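Local coordinates for glycosyl hydrolase family 62 protein (Coprinopsis cinerea, PDB 5B6T) that probably removes alpha-L-arabinofuranosyl side groups from arabinoxylan, as an alpha-L-arabinofuranosidase of glycoside hydrolase family 62, at residues A[89-94]-A[273-278]; A[12-17]-A[24-29]; A[156-159]-A[163-166]. All blocks are in the same frame, centred on the assembly; numbering follows the deposited sequence.

Contact 1: A[89-94]-A[273-278]; sequences FAPQRL and NDQTLP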
# COMPACT_ATOMS: atom_id res chain seq x y z
N PHE A 89 1.26 -4.62 -15.97
CA PHE A 89 1.39 -6.06 -16.21
C PHE A 89 1.89 -6.23 -17.63
O PHE A 89 1.12 -6.25 -18.61
CB PHE A 89 0.07 -6.81 -15.99
CG PHE A 89 0.25 -8.29 -15.97
CD1 PHE A 89 0.84 -8.91 -14.88
CD2 PHE A 89 -0.11 -9.08 -17.06
CE1 PHE A 89 1.05 -10.26 -14.86
CE2 PHE A 89 0.08 -10.45 -17.04
CZ PHE A 89 0.66 -11.04 -15.95
N ALA A 90 3.21 -6.30 -17.74
CA ALA A 90 3.88 -6.19 -19.04
C ALA A 90 3.43 -7.23 -20.07
O ALA A 90 3.26 -6.87 -21.24
CB ALA A 90 5.38 -6.21 -18.84
N PRO A 91 3.18 -8.48 -19.65
CA PRO A 91 2.77 -9.47 -20.69
C PRO A 91 1.48 -9.11 -21.43
O PRO A 91 1.30 -9.51 -22.59
CB PRO A 91 2.62 -10.76 -19.88
CG PRO A 91 3.60 -10.59 -18.75
CD PRO A 91 3.50 -9.15 -18.37
N GLN A 92 0.61 -8.33 -20.82
CA GLN A 92 -0.66 -7.90 -21.43
C GLN A 92 -0.65 -6.48 -21.91
O GLN A 92 -1.65 -6.02 -22.46
CB GLN A 92 -1.80 -8.07 -20.42
CG GLN A 92 -2.04 -9.52 -20.09
CD GLN A 92 -2.97 -9.71 -18.93
OE1 GLN A 92 -3.61 -8.77 -18.49
NE2 GLN A 92 -3.07 -10.93 -18.46
N ARG A 93 0.44 -5.76 -21.62
CA ARG A 93 0.55 -4.34 -22.00
C ARG A 93 -0.64 -3.57 -21.41
O ARG A 93 -1.25 -2.69 -22.05
CB ARG A 93 0.66 -4.20 -23.53
CG ARG A 93 1.94 -4.85 -24.06
CD ARG A 93 1.98 -5.07 -25.56
NE ARG A 93 1.54 -3.91 -26.32
CZ ARG A 93 2.33 -2.92 -26.76
NH1 ARG A 93 3.64 -2.90 -26.52
NH2 ARG A 93 1.77 -1.92 -27.44
N LEU A 94 -0.99 -3.92 -20.17
CA LEU A 94 -2.08 -3.25 -19.46
C LEU A 94 -1.62 -2.88 -18.06
O LEU A 94 -0.98 -3.70 -17.40
CB LEU A 94 -3.25 -4.20 -19.30
CG LEU A 94 -4.15 -4.47 -20.49
CD1 LEU A 94 -5.17 -5.48 -20.03
CD2 LEU A 94 -4.81 -3.18 -20.97
N ASN A 273 8.15 -0.25 -12.78
CA ASN A 273 6.71 -0.19 -12.65
C ASN A 273 5.98 -1.46 -13.01
O ASN A 273 4.75 -1.45 -12.94
CB ASN A 273 6.17 0.98 -13.48
CG ASN A 273 6.71 2.31 -12.98
OD1 ASN A 273 7.01 2.42 -11.79
ND2 ASN A 273 6.87 3.29 -13.87
N ASP A 274 6.71 -2.51 -13.35
CA ASP A 274 6.09 -3.75 -13.78
C ASP A 274 5.62 -4.63 -12.64
O ASP A 274 5.69 -4.27 -11.46
CB ASP A 274 6.93 -4.48 -14.84
CG ASP A 274 8.07 -5.29 -14.27
OD1 ASP A 274 8.19 -5.43 -13.05
OD2 ASP A 274 8.89 -5.79 -15.10
N GLN A 275 5.08 -5.79 -13.01
CA GLN A 275 4.47 -6.70 -12.06
C GLN A 275 5.42 -7.36 -11.09
O GLN A 275 4.96 -8.12 -10.22
CB GLN A 275 3.68 -7.78 -12.83
CG GLN A 275 4.51 -8.79 -13.58
CD GLN A 275 5.10 -8.29 -14.89
OE1 GLN A 275 4.75 -7.23 -15.43
NE2 GLN A 275 6.02 -9.11 -15.46
N THR A 276 6.72 -7.13 -11.25
CA THR A 276 7.69 -7.70 -10.29
C THR A 276 7.86 -6.84 -9.03
O THR A 276 8.53 -7.26 -8.08
CB THR A 276 9.07 -7.95 -10.92
OG1 THR A 276 9.68 -6.71 -11.29
CG2 THR A 276 8.94 -8.86 -12.14
N LEU A 277 7.24 -5.66 -9.01
CA LEU A 277 7.30 -4.77 -7.82
C LEU A 277 8.74 -4.66 -7.25
O LEU A 277 9.01 -4.93 -6.07
CB LEU A 277 6.31 -5.23 -6.73
CG LEU A 277 4.85 -4.77 -6.88
CD1 LEU A 277 4.75 -3.25 -6.70
CD2 LEU A 277 4.19 -5.18 -8.19
N PRO A 278 9.68 -4.19 -8.09
CA PRO A 278 11.05 -4.05 -7.64
C PRO A 278 11.34 -2.75 -6.91
O PRO A 278 10.77 -1.69 -7.24
CB PRO A 278 11.84 -4.10 -8.95
CG PRO A 278 10.93 -3.48 -9.94
CD PRO A 278 9.52 -3.76 -9.49
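Gln275 OE1 accepts the backbone hydrogen of Ala90, with Ala90 N 2.9 Å from Gln275 OE1 and the bond fairly straight, 164° at the hydrogen. The donor arrives above the amide plane, 38° out of it, instead of along a lone pair. Ala90 CB and Pro91 CD, two apolar carbons, pack beside the same oxygen. Glutamine suits the place because its chain is long enough to cross to the other backbone while its carbons pack on the way. CG sits between the backbone N and the carbonyl carbon (chi1 70°), and a bend at chi2 then folds the chain beside Phe89. There Gln275 CB lies 3.7 Å from Phe89 CD1, the ring and amide planes being steeply inclined to each other. Pro91 CD sits over one face of the Phe89 ring, toward its rim, 3.8 Å above the plane, and the ring of Phe174 also meets Phe89, so this aromatic side chain is buried among carbon.

Both backbones are shaped from within. Asp274 OD1 receives Thr276 N at 2.9 Å, an Asx turn, and also Thr276 OG1, which comes to its syn lone pair at 2.6 Å; the two bonds are likely to steady the type I turn from Asp274 to Leu277, from which Gln275 projects. In the other segment, residues 90-92 form a short 3-10 turn, and Phe89 N binds Leu94 O at 2.8 Å. Backbone bonds from Gln275 to Cys148 and from Asn273 to Tyr88 fix the turn against strands 142-148 and 82-89. The reversal at 89-94, with a G1 bulge at Arg93 and Leu94 facing Phe89, is a beta hairpin connection between neighbouring strands of one propeller blade, here held by a side chain from a loop remote in sequence.

Contact 2: A[12-17]-A[24-29]; sequences PLIGPK and QGIKDP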
# COMPACT_ATOMS: atom_id res chain seq x y z
N PRO A 12 3.09 17.35 5.77
CA PRO A 12 1.99 16.76 4.99
C PRO A 12 2.00 17.35 3.60
O PRO A 12 2.01 18.61 3.46
CB PRO A 12 0.75 17.17 5.77
CG PRO A 12 1.18 18.30 6.68
CD PRO A 12 2.64 18.20 6.88
N LEU A 13 2.00 16.50 2.58
CA LEU A 13 2.12 16.95 1.20
C LEU A 13 0.77 16.98 0.51
O LEU A 13 0.50 17.88 -0.30
CB LEU A 13 3.07 16.08 0.40
CG LEU A 13 4.53 16.04 0.91
CD1 LEU A 13 5.33 15.04 0.10
CD2 LEU A 13 5.20 17.40 0.93
N ILE A 14 -0.05 15.95 0.76
CA ILE A 14 -1.34 15.82 0.07
C ILE A 14 -2.45 15.57 1.09
O ILE A 14 -2.40 14.65 1.88
CB ILE A 14 -1.34 14.66 -0.95
CG1 ILE A 14 -0.34 14.90 -2.07
CG2 ILE A 14 -2.74 14.46 -1.54
CD1 ILE A 14 -0.03 13.67 -2.90
N GLY A 15 -3.47 16.43 1.06
CA GLY A 15 -4.68 16.22 1.81
C GLY A 15 -5.90 16.45 0.93
O GLY A 15 -5.78 16.72 -0.27
N PRO A 16 -7.09 16.34 1.54
CA PRO A 16 -8.33 16.45 0.80
C PRO A 16 -8.51 17.83 0.19
O PRO A 16 -8.04 18.81 0.72
CB PRO A 16 -9.40 16.23 1.87
CG PRO A 16 -8.75 15.51 2.96
CD PRO A 16 -7.31 15.95 2.94
N LYS A 17 -9.26 17.87 -0.91
CA LYS A 17 -9.69 19.14 -1.48
C LYS A 17 -10.84 19.70 -0.66
O LYS A 17 -11.51 18.97 0.07
CB LYS A 17 -10.14 18.96 -2.92
CG LYS A 17 -9.03 18.48 -3.84
CD LYS A 17 -7.91 19.51 -3.97
CE LYS A 17 -6.86 19.03 -4.96
NZ LYS A 17 -5.64 19.86 -4.90
N GLN A 24 -12.50 13.51 4.33
CA GLN A 24 -11.82 13.76 5.59
C GLN A 24 -10.35 13.29 5.59
O GLN A 24 -9.49 13.96 6.14
CB GLN A 24 -12.62 13.15 6.74
CG GLN A 24 -13.96 13.91 6.89
CD GLN A 24 -15.02 13.30 7.84
OE1 GLN A 24 -15.61 14.03 8.65
NE2 GLN A 24 -15.29 12.02 7.72
N GLY A 25 -10.07 12.16 4.94
CA GLY A 25 -8.71 11.63 4.88
C GLY A 25 -8.35 11.23 3.45
O GLY A 25 -9.20 10.77 2.68
N ILE A 26 -7.07 11.39 3.10
CA ILE A 26 -6.49 10.83 1.86
C ILE A 26 -5.52 9.78 2.33
O ILE A 26 -4.69 10.05 3.18
CB ILE A 26 -5.77 11.89 1.01
CG1 ILE A 26 -6.75 12.97 0.59
CG2 ILE A 26 -5.05 11.28 -0.18
CD1 ILE A 26 -7.88 12.51 -0.28
N LYS A 27 -5.67 8.55 1.82
CA LYS A 27 -5.15 7.38 2.49
C LYS A 27 -4.55 6.34 1.53
O LYS A 27 -4.80 6.35 0.34
CB LYS A 27 -6.29 6.69 3.26
CG LYS A 27 -6.89 7.53 4.37
CD LYS A 27 -7.84 6.70 5.22
CE LYS A 27 -7.09 5.72 6.10
NZ LYS A 27 -8.03 4.76 6.72
N ASP A 28 -3.76 5.44 2.11
CA ASP A 28 -3.42 4.18 1.48
C ASP A 28 -2.77 4.32 0.08
O ASP A 28 -3.19 3.64 -0.86
CB ASP A 28 -4.67 3.29 1.34
CG ASP A 28 -5.55 3.28 2.58
OD1 ASP A 28 -5.02 3.26 3.69
OD2 ASP A 28 -6.81 3.25 2.37
N PRO A 29 -1.75 5.19 -0.06
CA PRO A 29 -1.30 5.53 -1.40
C PRO A 29 -0.56 4.43 -2.13
O PRO A 29 0.20 3.67 -1.52
CB PRO A 29 -0.33 6.72 -1.15
CG PRO A 29 0.15 6.50 0.25
CD PRO A 29 -1.03 5.96 0.98
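Ile26 and Pro16 give up most of the surface buried here, with Ile14 adding a smaller share. The two chains run in roughly opposite directions, 146° apart, and meet through carbon. Ile26 CG1 presses on the backbone just before the proline ring, 3.5 Å from Pro16 N, a tertiary amide nitrogen with no hydrogen to offer; it also lies 3.8 Å from Pro16 CD. The two side chains slide past one another, so the CD1 methyl of Ile26 carries on toward Pro16 CA.

Branching at the beta carbon is what makes isoleucine fit. With CG1 beside the backbone N (chi1 -61°), CG2 is left anti to it, and the two branches serve different partners: CG1 faces the proline, whereas Ile26 CG2 meets Ile14 CG2 at 4.2 Å, the side chains crossing at about a right angle. Farther along, Pro16 CG rests 3.6 Å from Gln24 O, an apolar ring carbon against a carbonyl oxygen. Between Ile14 and Pro16, glycine leaves the proline ring its room, since a beta carbon on Gly15 would run into Pro16 CD.

Ala42, Phe68 and Leu306 also touch Ile26, extending the apolar cluster into strands 37-46, 68-70 and 305-311. Leu13 and Ile14 bond through their backbones to Leu306, and Ile26 to Trp304. The contact thus lies where the chain leaves the blade built from both termini and enters that of strand 25-34; strands 7-9 and 305-311, paired in the shared blade, make the closure typical of this family's five-bladed beta-propeller.

Contact 3: A[156-159]-A[163-166]; sequences FSSD and HLYR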
# COMPACT_ATOMS: atom_id res chain seq x y z
N PHE A 156 -1.56 -11.12 -2.06
CA PHE A 156 -1.58 -11.02 -0.62
C PHE A 156 -2.77 -10.20 -0.15
O PHE A 156 -3.22 -9.28 -0.82
CB PHE A 156 -0.30 -10.34 -0.10
CG PHE A 156 0.95 -11.15 -0.27
CD1 PHE A 156 1.68 -11.17 -1.48
CD2 PHE A 156 1.42 -11.90 0.79
CE1 PHE A 156 2.84 -11.92 -1.59
CE2 PHE A 156 2.57 -12.63 0.67
CZ PHE A 156 3.28 -12.64 -0.51
N SER A 157 -3.23 -10.49 1.06
CA SER A 157 -4.30 -9.75 1.69
C SER A 157 -4.26 -9.97 3.21
O SER A 157 -3.65 -10.93 3.71
CB SER A 157 -5.65 -10.15 1.07
OG SER A 157 -6.02 -11.48 1.40
N SER A 158 -4.93 -9.07 3.93
CA SER A 158 -5.02 -9.08 5.37
C SER A 158 -6.45 -9.19 5.88
O SER A 158 -7.39 -8.96 5.14
CB SER A 158 -4.40 -7.78 5.90
OG SER A 158 -3.04 -7.74 5.61
N ASP A 159 -6.62 -9.52 7.17
CA ASP A 159 -7.95 -9.57 7.73
C ASP A 159 -8.17 -8.69 8.95
O ASP A 159 -9.20 -8.82 9.61
CB ASP A 159 -8.37 -11.02 8.04
CG ASP A 159 -7.47 -11.72 9.02
OD1 ASP A 159 -6.54 -11.10 9.59
OD2 ASP A 159 -7.74 -12.92 9.28
N HIS A 163 -3.68 -12.15 10.44
CA HIS A 163 -3.28 -13.09 9.40
C HIS A 163 -2.94 -12.35 8.14
O HIS A 163 -3.64 -11.42 7.77
CB HIS A 163 -4.39 -14.10 9.09
CG HIS A 163 -4.92 -14.77 10.32
ND1 HIS A 163 -6.11 -14.42 10.89
CD2 HIS A 163 -4.40 -15.75 11.09
CE1 HIS A 163 -6.28 -15.11 12.01
NE2 HIS A 163 -5.27 -15.95 12.13
N LEU A 164 -1.86 -12.77 7.50
CA LEU A 164 -1.51 -12.36 6.15
C LEU A 164 -1.70 -13.57 5.26
O LEU A 164 -1.10 -14.62 5.49
CB LEU A 164 -0.04 -11.92 6.09
CG LEU A 164 0.50 -11.55 4.70
CD1 LEU A 164 -0.15 -10.29 4.14
CD2 LEU A 164 2.01 -11.36 4.78
N TYR A 165 -2.54 -13.44 4.25
CA TYR A 165 -2.85 -14.52 3.32
C TYR A 165 -2.15 -14.34 1.99
O TYR A 165 -1.87 -13.20 1.55
CB TYR A 165 -4.35 -14.58 3.04
CG TYR A 165 -5.19 -14.72 4.28
CD1 TYR A 165 -5.42 -15.95 4.83
CD2 TYR A 165 -5.77 -13.61 4.89
CE1 TYR A 165 -6.16 -16.08 5.99
CE2 TYR A 165 -6.51 -13.73 6.07
CZ TYR A 165 -6.71 -14.97 6.61
OH TYR A 165 -7.48 -15.13 7.74
N ARG A 166 -1.91 -15.47 1.32
CA ARG A 166 -1.26 -15.46 0.00
C ARG A 166 -1.84 -16.55 -0.92
O ARG A 166 -1.83 -17.73 -0.54
CB ARG A 166 0.23 -15.67 0.16
CG ARG A 166 1.04 -15.53 -1.12
CD ARG A 166 2.48 -16.00 -1.04
NE ARG A 166 2.58 -17.41 -0.66
CZ ARG A 166 2.41 -18.43 -1.49
NH1 ARG A 166 2.15 -18.23 -2.77
NH2 ARG A 166 2.50 -19.67 -1.04
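Strands 152-158 and 163-170 form an antiparallel beta hairpin within one blade of the propeller, and beside its turn Asp159 reaches across to His163 and Tyr165. The carboxylate stands steeply to both rings, 73° from the imidazole and 86° from the phenol. His163 ND1 gives its hydrogen to the syn lone pair of Asp159 OD2 at 2.7 Å, with the oxygen close to the imidazole plane. Tyr165 OH donates to the same Asp159 OD2 at 2.7 Å, but from above the carboxylate plane, so the two donors reach one oxygen from different directions. The other oxygen, Asp159 OD1, takes His163 N at 3.2 Å and the backbone N of Asn161, so both oxygens are engaged. Asp159 CG lies between the backbone N and the carbonyl carbon (chi1 60°), which swings the short acid over the start of the returning strand. Replacing Asp159 by alanine would probably leave the His163 ring and the Tyr165 hydroxyl without their shared acceptor, His163 N without its OD1 partner, and the imidazole freer to turn.

Farther from the turn, Ser157 and Tyr165 form a hydrogen-bonded pair: Tyr165 N binds Ser157 O at 2.8 Å, and Ser157 N binds Tyr165 O at 3.1 Å. Ser157 OG bonds to Trp141, and a residue this small lets Tyr165 CB lie close alongside. On the other face, Leu164 CD1 packs 4.0 Å from Phe156 CD2. Phe156 and Arg166 point the same way, side by side, and the arginine's extended carbons suit the flat ring, while Arg166 NH1 bonds to Gln168 and His154. Arg166 CG makes a CH-pi contact over the ring face, 3.9 Å from the centroid of Phe156.

Overall arrangement
From the N terminus, contact 2 comes first: only six residues separate its segments, and it ties the chain leaving the blade shared by both termini to strand 25-34 of the next. Contact 1 opens later, at the hairpin between strands 82-89 and 94-100, and closes 179 residues on, tying the blade of strands 82-89 to 122-123 to the loop after strand 266-268. Nested inside that long loop is contact 3, a local hairpin of the blade built from strands 142-148 to 182-186. Contacts 2 and 3 lie on opposite sides of the chain's centre, their centres about 25 Å apart. None touches another; contact 1 alone joins regions distant in sequence.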